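Local coordinates for DUF2666 domain-containing protein (Pyrococcus furiosus, PDB 3V68), which belongs to a family of still undefined function, the DUF2666 proteins, and probably binds double-stranded DNA, at residues A[170-175]-A[239-244]. Sequence-based numbering, arbitrary orientation.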
loop_
_atom_site.group_PDB
_atom_site.type_symbol
_atom_site.label_atom_id
_atom_site.label_comp_id
_atom_site.label_asym_id
_atom_site.label_seq_id
_atom_site.Cartn_x
_atom_site.Cartn_y
_atom_site.Cartn_z
ATOM N N ILE A 170 8.931 -0.070 0.414
ATOM C CA ILE A 170 8.954 -1.521 0.225
ATOM C C ILE A 170 7.657 -1.985 -0.436
ATOM O O ILE A 170 7.681 -2.805 -1.356
ATOM C CB ILE A 170 9.200 -2.263 1.555
ATOM C CG1 ILE A 170 10.648 -2.045 2.003
ATOM C CG2 ILE A 170 8.901 -3.764 1.415
ATOM C CD1 ILE A 170 10.913 -2.384 3.455
ATOM N N ASN A 171 6.530 -1.431 0.006
ATOM C CA ASN A 171 5.251 -1.756 -0.604
ATOM C C ASN A 171 5.250 -1.410 -2.091
ATOM O O ASN A 171 4.767 -2.186 -2.912
ATOM C CB ASN A 171 4.114 -1.023 0.110
ATOM C CG ASN A 171 2.753 -1.387 -0.443
ATOM O OD1 ASN A 171 1.999 -0.518 -0.907
ATOM N ND2 ASN A 171 2.425 -2.667 -0.398
ATOM N N GLU A 172 5.807 -0.250 -2.427
ATOM C CA GLU A 172 5.888 0.182 -3.820
ATOM C C GLU A 172 6.703 -0.784 -4.666
ATOM O O GLU A 172 6.317 -1.100 -5.784
ATOM C CB GLU A 172 6.431 1.607 -3.912
ATOM C CG GLU A 172 5.389 2.636 -3.510
ATOM C CD GLU A 172 5.977 3.982 -3.155
ATOM O OE1 GLU A 172 7.211 4.073 -2.960
ATOM O OE2 GLU A 172 5.185 4.947 -3.064
ATOM N N THR A 173 7.808 -1.280 -4.116
ATOM C CA THR A 173 8.614 -2.281 -4.814
ATOM C C THR A 173 7.793 -3.537 -5.083
ATOM O O THR A 173 7.796 -4.069 -6.201
ATOM C CB THR A 173 9.876 -2.637 -4.013
ATOM O OG1 THR A 173 10.779 -1.526 -4.053
ATOM C CG2 THR A 173 10.575 -3.888 -4.578
ATOM N N ALA A 174 7.088 -3.999 -4.055
ATOM C CA ALA A 174 6.272 -5.199 -4.181
ATOM C C ALA A 174 5.202 -5.033 -5.253
ATOM O O ALA A 174 5.061 -5.887 -6.120
ATOM C CB ALA A 174 5.644 -5.575 -2.841
ATOM N N VAL A 175 4.469 -3.926 -5.195
ATOM C CA VAL A 175 3.415 -3.634 -6.169
ATOM C C VAL A 175 3.985 -3.517 -7.587
ATOM O O VAL A 175 3.408 -4.047 -8.540
ATOM C CB VAL A 175 2.609 -2.365 -5.772
ATOM C CG1 VAL A 175 1.594 -1.995 -6.851
ATOM C CG2 VAL A 175 1.889 -2.590 -4.456
ATOM N N VAL A 239 0.259 3.663 -0.006
ATOM C CA VAL A 239 0.786 4.928 0.536
ATOM C C VAL A 239 1.947 5.449 -0.326
ATOM O O VAL A 239 2.908 4.721 -0.565
ATOM C CB VAL A 239 1.251 4.774 2.012
ATOM C CG1 VAL A 239 2.012 6.015 2.482
ATOM C CG2 VAL A 239 0.059 4.486 2.925
ATOM N N PRO A 240 1.849 6.704 -0.815
ATOM C CA PRO A 240 2.939 7.250 -1.623
ATOM C C PRO A 240 4.152 7.622 -0.765
ATOM O O PRO A 240 4.111 8.600 -0.003
ATOM C CB PRO A 240 2.303 8.480 -2.283
ATOM C CG PRO A 240 1.235 8.903 -1.341
ATOM C CD PRO A 240 0.714 7.642 -0.706
ATOM N N SER A 241 5.222 6.835 -0.880
ATOM C CA SER A 241 6.410 7.039 -0.053
ATOM C C SER A 241 7.029 8.412 -0.303
ATOM O O SER A 241 7.577 9.017 0.614
ATOM C CB SER A 241 7.454 5.944 -0.293
ATOM O OG SER A 241 8.054 6.090 -1.568
ATOM N N LYS A 242 6.925 8.895 -1.540
ATOM C CA LYS A 242 7.508 10.189 -1.904
ATOM C C LYS A 242 6.935 11.337 -1.069
ATOM O O LYS A 242 7.646 12.290 -0.764
ATOM C CB LYS A 242 7.409 10.465 -3.412
ATOM C CG LYS A 242 6.016 10.714 -3.986
ATOM C CD LYS A 242 6.118 11.053 -5.467
ATOM C CE LYS A 242 4.816 11.597 -6.031
ATOM N NZ LYS A 242 4.995 12.081 -7.431
ATOM N N ASN A 243 5.662 11.238 -0.686
ATOM C CA ASN A 243 5.052 12.259 0.171
ATOM C C ASN A 243 5.753 12.346 1.522
ATOM O O ASN A 243 6.001 13.435 2.038
ATOM C CB ASN A 243 3.556 12.001 0.372
ATOM C CG ASN A 243 2.745 12.216 -0.891
ATOM O OD1 ASN A 243 3.200 11.919 -1.997
ATOM N ND2 ASN A 243 1.521 12.715 -0.729
ATOM N N LEU A 244 6.095 11.187 2.076
ATOM C CA LEU A 244 6.757 11.117 3.368
ATOM C C LEU A 244 8.224 11.530 3.248
ATOM O O LEU A 244 8.764 12.175 4.145
ATOM C CB LEU A 244 6.608 9.716 3.978
ATOM C CG LEU A 244 5.170 9.267 4.278
ATOM C CD1 LEU A 244 5.125 7.783 4.657
ATOM C CD2 LEU A 244 4.523 10.134 5.363
HETATM O O HOH W 1 3.189 2.063 -0.726
HETATM O O HOH W 2 0.194 1.118 1.538
HETATM O O HOH W 3 6.110 7.350 -3.966
#
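Glu172 reaches from helix 160-181 to Ser241, where the chain leads into helix 241-248, and takes two direct hydrogen bonds from it. Ser241 OG donates to Glu172 OE1 (2.6 Å), on the syn side and near the carboxylate plane. The backbone N of Ser241 gives a nearly straight bond to Glu172 OE2 (2.9 Å, 169°), though it approaches from above that plane. Glutamate suits the place because its chain, extended beyond CG (chi2 161°), spans the gap with two acceptors; serine adds a short donor beside its amide.

Water extends the polar link. One molecule donates to Glu172 OE2 (2.7 Å) and accepts from Lys242 N (3.0 Å), while a second lies near both Asn171 OD1 (2.8 Å) and Val239 O (2.7 Å) but may not donate to both. Asn171 suits its buried site, as OD1 meets water and ND2 bonds weakly to Ser37 of helix 26-43.

With an alanine in place of Glu172, Ser241 would probably lose the acceptor for its hydroxyl and amide, and the water on Lys242 N its other mate.

A carboxylate gripping backbone N-H groups, directly and through water, near the N-terminal end of helix 241-248 thus ties this last helix to helix 160-181 within the second DUF2666 region.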